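Local structure of UPF0045 protein MJ1052 (Methanocaldococcus jannaschii, 2EKY) at residues K34-K39 against L53-K58; E10-P15 against V75-I80. The protein is of uncharacterised function but probably binds thiamine or a related small molecule. All blocks are in the same frame, centred on the assembly; numbering follows the deposited sequence.

Contact 1. Residues K34-K39 against L53-K58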
ATOM      1  N   LYS B  34      11.336  -8.854  15.518  1.00 18.59           N
ATOM      2  CA  LYS B  34      11.994 -10.089  15.931  1.00 21.23           C
ATOM      3  C   LYS B  34      11.815 -10.398  17.412  1.00 22.59           C
ATOM      4  O   LYS B  34      11.969 -11.546  17.829  1.00 22.66           O
ATOM      5  CB  LYS B  34      13.488 -10.037  15.602  1.00 22.49           C
ATOM      6  CG  LYS B  34      13.801 -10.059  14.113  1.00 26.22           C
ATOM      7  CD  LYS B  34      15.301 -10.032  13.870  1.00 27.92           C
ATOM      8  CE  LYS B  34      15.614  -9.991  12.386  1.00 30.57           C
ATOM      9  NZ  LYS B  34      17.083 -10.002  12.134  1.00 33.02           N
ATOM     10  N   LYS B  35      11.496  -9.379  18.205  1.00 22.42           N
ATOM     11  CA  LYS B  35      11.298  -9.571  19.639  1.00 24.76           C
ATOM     12  C   LYS B  35       9.953 -10.220  19.938  1.00 25.10           C
ATOM     13  O   LYS B  35       9.731 -10.729  21.041  1.00 25.12           O
ATOM     14  CB  LYS B  35      11.386  -8.232  20.378  1.00 28.08           C
ATOM     15  CG  LYS B  35      12.768  -7.604  20.364  1.00 31.77           C
ATOM     16  CD  LYS B  35      12.805  -6.328  21.205  1.00 35.91           C
ATOM     17  CE  LYS B  35      11.824  -5.284  20.683  1.00 38.73           C
ATOM     18  NZ  LYS B  35      11.886  -4.008  21.453  1.00 39.37           N
ATOM     19  N   TYR B  36       9.056 -10.200  18.957  1.00 21.89           N
ATOM     20  CA  TYR B  36       7.740 -10.793  19.132  1.00 21.30           C
ATOM     21  C   TYR B  36       7.704 -12.236  18.648  1.00 20.84           C
ATOM     22  O   TYR B  36       8.658 -12.732  18.052  1.00 21.43           O
ATOM     23  CB  TYR B  36       6.670  -9.957  18.414  1.00 19.16           C
ATOM     24  CG  TYR B  36       6.446  -8.604  19.054  1.00 17.89           C
ATOM     25  CD1 TYR B  36       7.366  -7.568  18.886  1.00 18.66           C
ATOM     26  CD2 TYR B  36       5.344  -8.378  19.879  1.00 18.28           C
ATOM     27  CE1 TYR B  36       7.197  -6.342  19.531  1.00 19.75           C
ATOM     28  CE2 TYR B  36       5.166  -7.159  20.528  1.00 20.98           C
ATOM     29  CZ  TYR B  36       6.096  -6.147  20.352  1.00 19.54           C
ATOM     30  OH  TYR B  36       5.931  -4.949  21.009  1.00 22.16           O
ATOM     31  N   ASP B  37       6.589 -12.904  18.919  1.00 21.59           N
ATOM     32  CA  ASP B  37       6.404 -14.303  18.549  1.00 21.13           C
ATOM     33  C   ASP B  37       5.933 -14.408  17.102  1.00 20.21           C
ATOM     34  O   ASP B  37       4.798 -14.800  16.823  1.00 19.99           O
ATOM     35  CB  ASP B  37       5.390 -14.932  19.507  1.00 23.83           C
ATOM     36  CG  ASP B  37       5.338 -16.434  19.398  1.00 26.82           C
ATOM     37  OD1 ASP B  37       6.366 -17.039  19.025  1.00 25.80           O
ATOM     38  OD2 ASP B  37       4.271 -17.009  19.702  1.00 30.21           O
ATOM     39  N   LEU B  38       6.831 -14.071  16.182  1.00 18.81           N
ATOM     40  CA  LEU B  38       6.509 -14.075  14.762  1.00 17.20           C
ATOM     41  C   LEU B  38       7.651 -14.579  13.899  1.00 18.16           C
ATOM     42  O   LEU B  38       8.813 -14.540  14.299  1.00 17.30           O
ATOM     43  CB  LEU B  38       6.197 -12.646  14.309  1.00 16.09           C
ATOM     44  CG  LEU B  38       5.264 -11.793  15.168  1.00 14.49           C
ATOM     45  CD1 LEU B  38       5.513 -10.318  14.883  1.00 14.80           C
ATOM     46  CD2 LEU B  38       3.825 -12.171  14.890  1.00 16.25           C
ATOM     47  N   LYS B  39       7.305 -15.054  12.707  1.00 19.90           N
ATOM     48  CA  LYS B  39       8.302 -15.486  11.747  1.00 19.33           C
ATOM     49  C   LYS B  39       8.524 -14.191  10.972  1.00 19.69           C
ATOM     50  O   LYS B  39       7.561 -13.546  10.540  1.00 18.06           O
ATOM     51  CB  LYS B  39       7.750 -16.574  10.825  1.00 21.77           C
ATOM     52  CG  LYS B  39       8.718 -16.987   9.724  1.00 23.59           C
ATOM     53  CD  LYS B  39       8.166 -18.136   8.892  1.00 26.59           C
ATOM     54  CE  LYS B  39       9.129 -18.528   7.779  1.00 28.10           C
ATOM     55  NZ  LYS B  39       8.583 -19.625   6.922  1.00 28.26           N
ATOM     56  N   LEU B  53      -2.696 -12.577  14.612  1.00 13.80           N
ATOM     57  CA  LEU B  53      -3.099 -11.233  14.208  1.00 16.31           C
ATOM     58  C   LEU B  53      -2.862 -10.181  15.290  1.00 16.30           C
ATOM     59  O   LEU B  53      -2.375  -9.087  14.997  1.00 15.19           O
ATOM     60  CB  LEU B  53      -4.574 -11.218  13.802  1.00 16.73           C
ATOM     61  CG  LEU B  53      -5.174  -9.866  13.406  1.00 16.93           C
ATOM     62  CD1 LEU B  53      -4.337  -9.217  12.313  1.00 17.97           C
ATOM     63  CD2 LEU B  53      -6.601 -10.064  12.932  1.00 17.82           C
ATOM     64  N   ASP B  54      -3.199 -10.499  16.537  1.00 15.01           N
ATOM     65  CA  ASP B  54      -2.999  -9.534  17.613  1.00 15.89           C
ATOM     66  C   ASP B  54      -1.521  -9.268  17.869  1.00 15.36           C
ATOM     67  O   ASP B  54      -1.132  -8.132  18.148  1.00 14.78           O
ATOM     68  CB  ASP B  54      -3.672 -10.002  18.909  1.00 17.68           C
ATOM     69  CG  ASP B  54      -5.187 -10.063  18.792  1.00 19.92           C
ATOM     70  OD1 ASP B  54      -5.772  -9.187  18.122  1.00 21.46           O
ATOM     71  OD2 ASP B  54      -5.797 -10.978  19.381  1.00 23.61           O
ATOM     72  N   GLU B  55      -0.694 -10.308  17.777  1.00 13.14           N
ATOM     73  CA  GLU B  55       0.737 -10.142  17.999  1.00 15.30           C
ATOM     74  C   GLU B  55       1.307  -9.236  16.903  1.00 14.46           C
ATOM     75  O   GLU B  55       2.179  -8.406  17.156  1.00 13.58           O
ATOM     76  CB  GLU B  55       1.445 -11.506  17.986  1.00 15.62           C
ATOM     77  CG  GLU B  55       2.926 -11.442  18.333  1.00 16.88           C
ATOM     78  CD  GLU B  55       3.198 -11.308  19.829  1.00 22.21           C
ATOM     79  OE1 GLU B  55       2.325 -10.795  20.564  1.00 21.81           O
ATOM     80  OE2 GLU B  55       4.302 -11.706  20.265  1.00 19.99           O
ATOM     81  N   ILE B  56       0.805  -9.392  15.682  1.00 14.07           N
ATOM     82  CA  ILE B  56       1.267  -8.558  14.575  1.00 14.49           C
ATOM     83  C   ILE B  56       0.842  -7.096  14.760  1.00 14.45           C
ATOM     84  O   ILE B  56       1.625  -6.176  14.496  1.00 12.26           O
ATOM     85  CB  ILE B  56       0.747  -9.102  13.224  1.00 14.78           C
ATOM     86  CG1 ILE B  56       1.523 -10.375  12.870  1.00 14.76           C
ATOM     87  CG2 ILE B  56       0.885  -8.039  12.127  1.00 12.23           C
ATOM     88  CD1 ILE B  56       1.005 -11.118  11.658  1.00 18.64           C
ATOM     89  N   LEU B  57      -0.386  -6.879  15.220  1.00 13.71           N
ATOM     90  CA  LEU B  57      -0.864  -5.518  15.446  1.00 13.59           C
ATOM     91  C   LEU B  57      -0.054  -4.853  16.563  1.00 14.10           C
ATOM     92  O   LEU B  57       0.281  -3.669  16.475  1.00 10.88           O
ATOM     93  CB  LEU B  57      -2.357  -5.530  15.789  1.00 14.44           C
ATOM     94  CG  LEU B  57      -3.267  -5.797  14.582  1.00 14.46           C
ATOM     95  CD1 LEU B  57      -4.649  -6.215  15.043  1.00 16.63           C
ATOM     96  CD2 LEU B  57      -3.347  -4.545  13.715  1.00 15.71           C
ATOM     97  N   LYS B  58       0.273  -5.618  17.604  1.00 15.52           N
ATOM     98  CA  LYS B  58       1.062  -5.088  18.713  1.00 16.09           C
ATOM     99  C   LYS B  58       2.468  -4.743  18.236  1.00 16.05           C
ATOM    100  O   LYS B  58       2.994  -3.672  18.541  1.00 15.23           O
ATOM    101  CB  LYS B  58       1.167  -6.115  19.844  1.00 17.55           C
ATOM    102  CG  LYS B  58      -0.156  -6.509  20.461  1.00 22.76           C
ATOM    103  CD  LYS B  58       0.030  -7.671  21.424  1.00 23.62           C
ATOM    104  CE  LYS B  58      -1.304  -8.189  21.923  1.00 25.89           C
ATOM    105  NZ  LYS B  58      -1.126  -9.321  22.875  1.00 26.19           N
TER
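Asp37 and Leu38 run past the first turns of helix 53-68: Asp37 CA lies 7.1 Å from Glu55 CA, and Leu38 is nearest Ile56. The chain here has just left helix 23-35 and bends through an inverse gamma turn centred on Asp37, closed by a weak bond from Leu38 N to Tyr36 O, before entering strand 39-42. Glu55 reaches across: CG stands anti to the backbone N (chi1 -175°), and a bend at chi2 swings the carboxylate toward the turn. Glu55 OE2 accepts the Asp37 N-H at 2.9 Å through its anti lone pair, in a nearly straight bond (173°). The same carboxylate lies at the edge of the Tyr36 ring, Glu55 CD 3.6 Å from Tyr36 CD2, with the two planes 77° apart. Nearer the helix backbone, Leu38 CD2 packs on Glu55 CG and Ile56 CG1, each at 3.6 Å. Tyr36 CE2 passes Lys58 CB at 4.2 Å, and the side chain continues onto Ala59 and Glu62. Cut back to alanine, Glu55 would probably leave the Asp37 N-H without this acceptor and uncover one flank of Leu38 CD2. Asp37 OD2 is hydrogen-bonded to Ile2 N and stays 5.3 Å from Glu55 OE2. Glu55 thus joins the two helices of a ferredoxin-like fold: its charged end grips the turn by one backbone N-H, while its methylenes extend the apolar layer begun by Ile56.

Contact 2. Residues E10-P15 against V75-I80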
ATOM      1  N   GLU B  10       2.611  -7.839   5.670  1.00 11.13           N
ATOM      2  CA  GLU B  10       3.788  -7.135   5.194  1.00 11.59           C
ATOM      3  C   GLU B  10       3.716  -5.740   5.783  1.00 11.86           C
ATOM      4  O   GLU B  10       2.663  -5.102   5.774  1.00 11.43           O
ATOM      5  CB  GLU B  10       3.854  -7.071   3.667  1.00 13.23           C
ATOM      6  CG  GLU B  10       5.147  -6.407   3.182  1.00 15.02           C
ATOM      7  CD  GLU B  10       5.336  -6.478   1.674  1.00 16.49           C
ATOM      8  OE1 GLU B  10       4.387  -6.132   0.938  1.00 15.70           O
ATOM      9  OE2 GLU B  10       6.442  -6.866   1.231  1.00 15.95           O
ATOM     10  N   VAL B  11       4.840  -5.283   6.317  1.00  9.40           N
ATOM     11  CA  VAL B  11       4.915  -3.974   6.934  1.00 10.50           C
ATOM     12  C   VAL B  11       6.075  -3.182   6.366  1.00 12.08           C
ATOM     13  O   VAL B  11       7.078  -3.747   5.928  1.00 11.51           O
ATOM     14  CB  VAL B  11       5.143  -4.099   8.461  1.00 13.22           C
ATOM     15  CG1 VAL B  11       5.379  -2.721   9.072  1.00 15.24           C
ATOM     16  CG2 VAL B  11       3.956  -4.789   9.117  1.00 12.90           C
ATOM     17  N   SER B  12       5.922  -1.866   6.365  1.00 13.25           N
ATOM     18  CA  SER B  12       6.978  -0.967   5.929  1.00 16.91           C
ATOM     19  C   SER B  12       6.849   0.240   6.844  1.00 17.63           C
ATOM     20  O   SER B  12       5.766   0.817   6.954  1.00 16.79           O
ATOM     21  CB  SER B  12       6.802  -0.554   4.464  1.00 18.43           C
ATOM     22  OG  SER B  12       5.673   0.276   4.286  1.00 24.69           O
ATOM     23  N   ILE B  13       7.936   0.587   7.531  1.00 18.40           N
ATOM     24  CA  ILE B  13       7.951   1.734   8.435  1.00 20.08           C
ATOM     25  C   ILE B  13       8.852   2.770   7.774  1.00 21.63           C
ATOM     26  O   ILE B  13      10.067   2.589   7.718  1.00 24.17           O
ATOM     27  CB  ILE B  13       8.551   1.372   9.820  1.00 22.20           C
ATOM     28  CG1 ILE B  13       7.859   0.137  10.407  1.00 20.61           C
ATOM     29  CG2 ILE B  13       8.403   2.555  10.774  1.00 21.04           C
ATOM     30  CD1 ILE B  13       6.402   0.331  10.734  1.00 23.03           C
ATOM     31  N   ILE B  14       8.258   3.848   7.270  1.00 19.07           N
ATOM     32  CA  ILE B  14       9.022   4.888   6.586  1.00 20.08           C
ATOM     33  C   ILE B  14       9.281   6.117   7.445  1.00 17.37           C
ATOM     34  O   ILE B  14       8.373   6.884   7.733  1.00 15.14           O
ATOM     35  CB  ILE B  14       8.298   5.346   5.305  1.00 21.73           C
ATOM     36  CG1 ILE B  14       8.032   4.140   4.403  1.00 23.95           C
ATOM     37  CG2 ILE B  14       9.133   6.390   4.573  1.00 18.63           C
ATOM     38  CD1 ILE B  14       7.197   4.471   3.174  1.00 25.31           C
ATOM     39  N   PRO B  15      10.533   6.317   7.870  1.00 17.77           N
ATOM     40  CA  PRO B  15      10.791   7.497   8.692  1.00 17.30           C
ATOM     41  C   PRO B  15      11.044   8.724   7.824  1.00 17.22           C
ATOM     42  O   PRO B  15      11.704   8.638   6.784  1.00 17.09           O
ATOM     43  CB  PRO B  15      12.024   7.091   9.488  1.00 18.48           C
ATOM     44  CG  PRO B  15      12.780   6.263   8.504  1.00 18.44           C
ATOM     45  CD  PRO B  15      11.696   5.411   7.867  1.00 17.60           C
ATOM     46  N   VAL B  75       5.529   7.227   8.523  1.00 10.91           N
ATOM     47  CA  VAL B  75       4.394   6.733   7.753  1.00 12.82           C
ATOM     48  C   VAL B  75       4.596   5.223   7.738  1.00 13.26           C
ATOM     49  O   VAL B  75       5.553   4.724   7.140  1.00 13.78           O
ATOM     50  CB  VAL B  75       4.394   7.278   6.300  1.00 13.56           C
ATOM     51  CG1 VAL B  75       3.209   6.707   5.535  1.00 13.96           C
ATOM     52  CG2 VAL B  75       4.322   8.805   6.309  1.00 14.21           C
ATOM     53  N   SER B  76       3.712   4.497   8.413  1.00 11.72           N
ATOM     54  CA  SER B  76       3.840   3.050   8.490  1.00 10.45           C
ATOM     55  C   SER B  76       2.646   2.358   7.866  1.00 10.94           C
ATOM     56  O   SER B  76       1.512   2.788   8.045  1.00  9.99           O
ATOM     57  CB  SER B  76       3.986   2.624   9.948  1.00 12.12           C
ATOM     58  OG  SER B  76       5.081   3.291  10.558  1.00 12.76           O
ATOM     59  N   SER B  77       2.916   1.281   7.138  1.00 11.27           N
ATOM     60  CA  SER B  77       1.869   0.530   6.464  1.00 12.48           C
ATOM     61  C   SER B  77       1.852  -0.922   6.910  1.00 11.39           C
ATOM     62  O   SER B  77       2.901  -1.538   7.105  1.00 11.72           O
ATOM     63  CB  SER B  77       2.083   0.576   4.947  1.00 15.48           C
ATOM     64  OG  SER B  77       2.131   1.913   4.474  1.00 20.55           O
ATOM     65  N   LEU B  78       0.650  -1.461   7.062  1.00 12.11           N
ATOM     66  CA  LEU B  78       0.460  -2.855   7.456  1.00 12.79           C
ATOM     67  C   LEU B  78      -0.565  -3.454   6.505  1.00 12.22           C
ATOM     68  O   LEU B  78      -1.655  -2.909   6.348  1.00 15.01           O
ATOM     69  CB  LEU B  78      -0.086  -2.951   8.887  1.00 12.67           C
ATOM     70  CG  LEU B  78      -0.618  -4.331   9.309  1.00 12.66           C
ATOM     71  CD1 LEU B  78       0.529  -5.330   9.379  1.00 12.07           C
ATOM     72  CD2 LEU B  78      -1.323  -4.235  10.659  1.00 13.30           C
ATOM     73  N   LYS B  79      -0.214  -4.555   5.852  1.00 10.84           N
ATOM     74  CA  LYS B  79      -1.161  -5.210   4.966  1.00 11.24           C
ATOM     75  C   LYS B  79      -1.338  -6.620   5.496  1.00 12.93           C
ATOM     76  O   LYS B  79      -0.356  -7.332   5.709  1.00 12.26           O
ATOM     77  CB  LYS B  79      -0.641  -5.262   3.527  1.00 11.82           C
ATOM     78  CG  LYS B  79      -1.656  -5.857   2.556  1.00 14.67           C
ATOM     79  CD  LYS B  79      -1.078  -6.040   1.164  1.00 18.49           C
ATOM     80  CE  LYS B  79      -0.744  -4.709   0.510  1.00 22.88           C
ATOM     81  NZ  LYS B  79      -0.139  -4.921  -0.834  1.00 20.28           N
ATOM     82  N   ILE B  80      -2.589  -7.015   5.709  1.00 12.62           N
ATOM     83  CA  ILE B  80      -2.901  -8.337   6.231  1.00 13.73           C
ATOM     84  C   ILE B  80      -3.612  -9.193   5.190  1.00 12.69           C
ATOM     85  O   ILE B  80      -4.502  -8.713   4.507  1.00 13.85           O
ATOM     86  CB  ILE B  80      -3.844  -8.242   7.453  1.00 16.60           C
ATOM     87  CG1 ILE B  80      -3.228  -7.351   8.534  1.00 20.07           C
ATOM     88  CG2 ILE B  80      -4.145  -9.639   7.984  1.00 20.44           C
ATOM     89  CD1 ILE B  80      -1.888  -7.794   9.004  1.00 21.33           C
TER
HETATM   90  O   HOH W   1       4.732   3.035   4.921  1.00 17.74           O
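Ser12 and Ser77 are brought to one water by different rotations: Ser12 OG sits between its backbone N and carbonyl carbon (chi1 68°), whereas Ser77 OG is anti to its carbonyl carbon (chi1 -57°). The hydroxyls stay 3.9 Å apart, and the water joins them, 3.0 Å from Ser12 OG and 2.9 Å from Ser77 OG, while donating to Val75 O. The strands are antiparallel neighbours, tied by six backbone hydrogen bonds in the pairs Glu10-Lys79, Ser12-Ser77 and Ile14-Val75. In the last pair Val75 O takes the Ile14 N-H at 2.8 Å, the donor tilted 33° from the carbonyl plane, and so accepts from both strand and water. The non-hydrogen-bonded pairs, Val11-Leu78 and Ile13-Ser76, send their side chains to the face packed by helices 23-35 and 53-68, whereas Glu10, Ser12, Ile14, Val75, Ser77 and Lys79 point to the opposite face. On the helix side Val11 CG2 meets Leu78 CD1 tightly at 3.5 Å. Ile13 curls its CD1 over Ser76, 3.4 Å from Ser76 CB, and Ser76 OG is hydrogen-bonded to His64 ND1 of helix 53-68. Val11 and Ser76 also touch Phe60 of that helix. Strand 73-83 continues the sheet into a second subunit through an antiparallel ladder. The two faces therefore differ in chemistry: the largely apolar one seats the chain's own helices, though Leu78 also reaches Phe60 of the second subunit, and the mixed one, with a water bridging its serines beside apolar Ile14 and Val75, meets other subunits of the tetramer.

How the contacts relate
From the N terminus the chain first lays down strand 6-16, the earlier half of contact 2, then continues into helix 23-35. At that helix's end begins contact 1, which closes a short loop holding the hairpin of strands 39-42 and 47-50 and returns at the start of helix 53-68. That helix leads on to strand 73-83, which closes contact 2 beside the first strand, so contact 1 is nested within its much longer loop. Their centres lie 14 Å apart, yet they meet where Leu57 and Ile56 pack on Leu78. Contact 1 ties helix 23-35 to helix 53-68; contact 2 pairs strands of the ferredoxin-like sheet on which the helices pack, and both reach the second subunit.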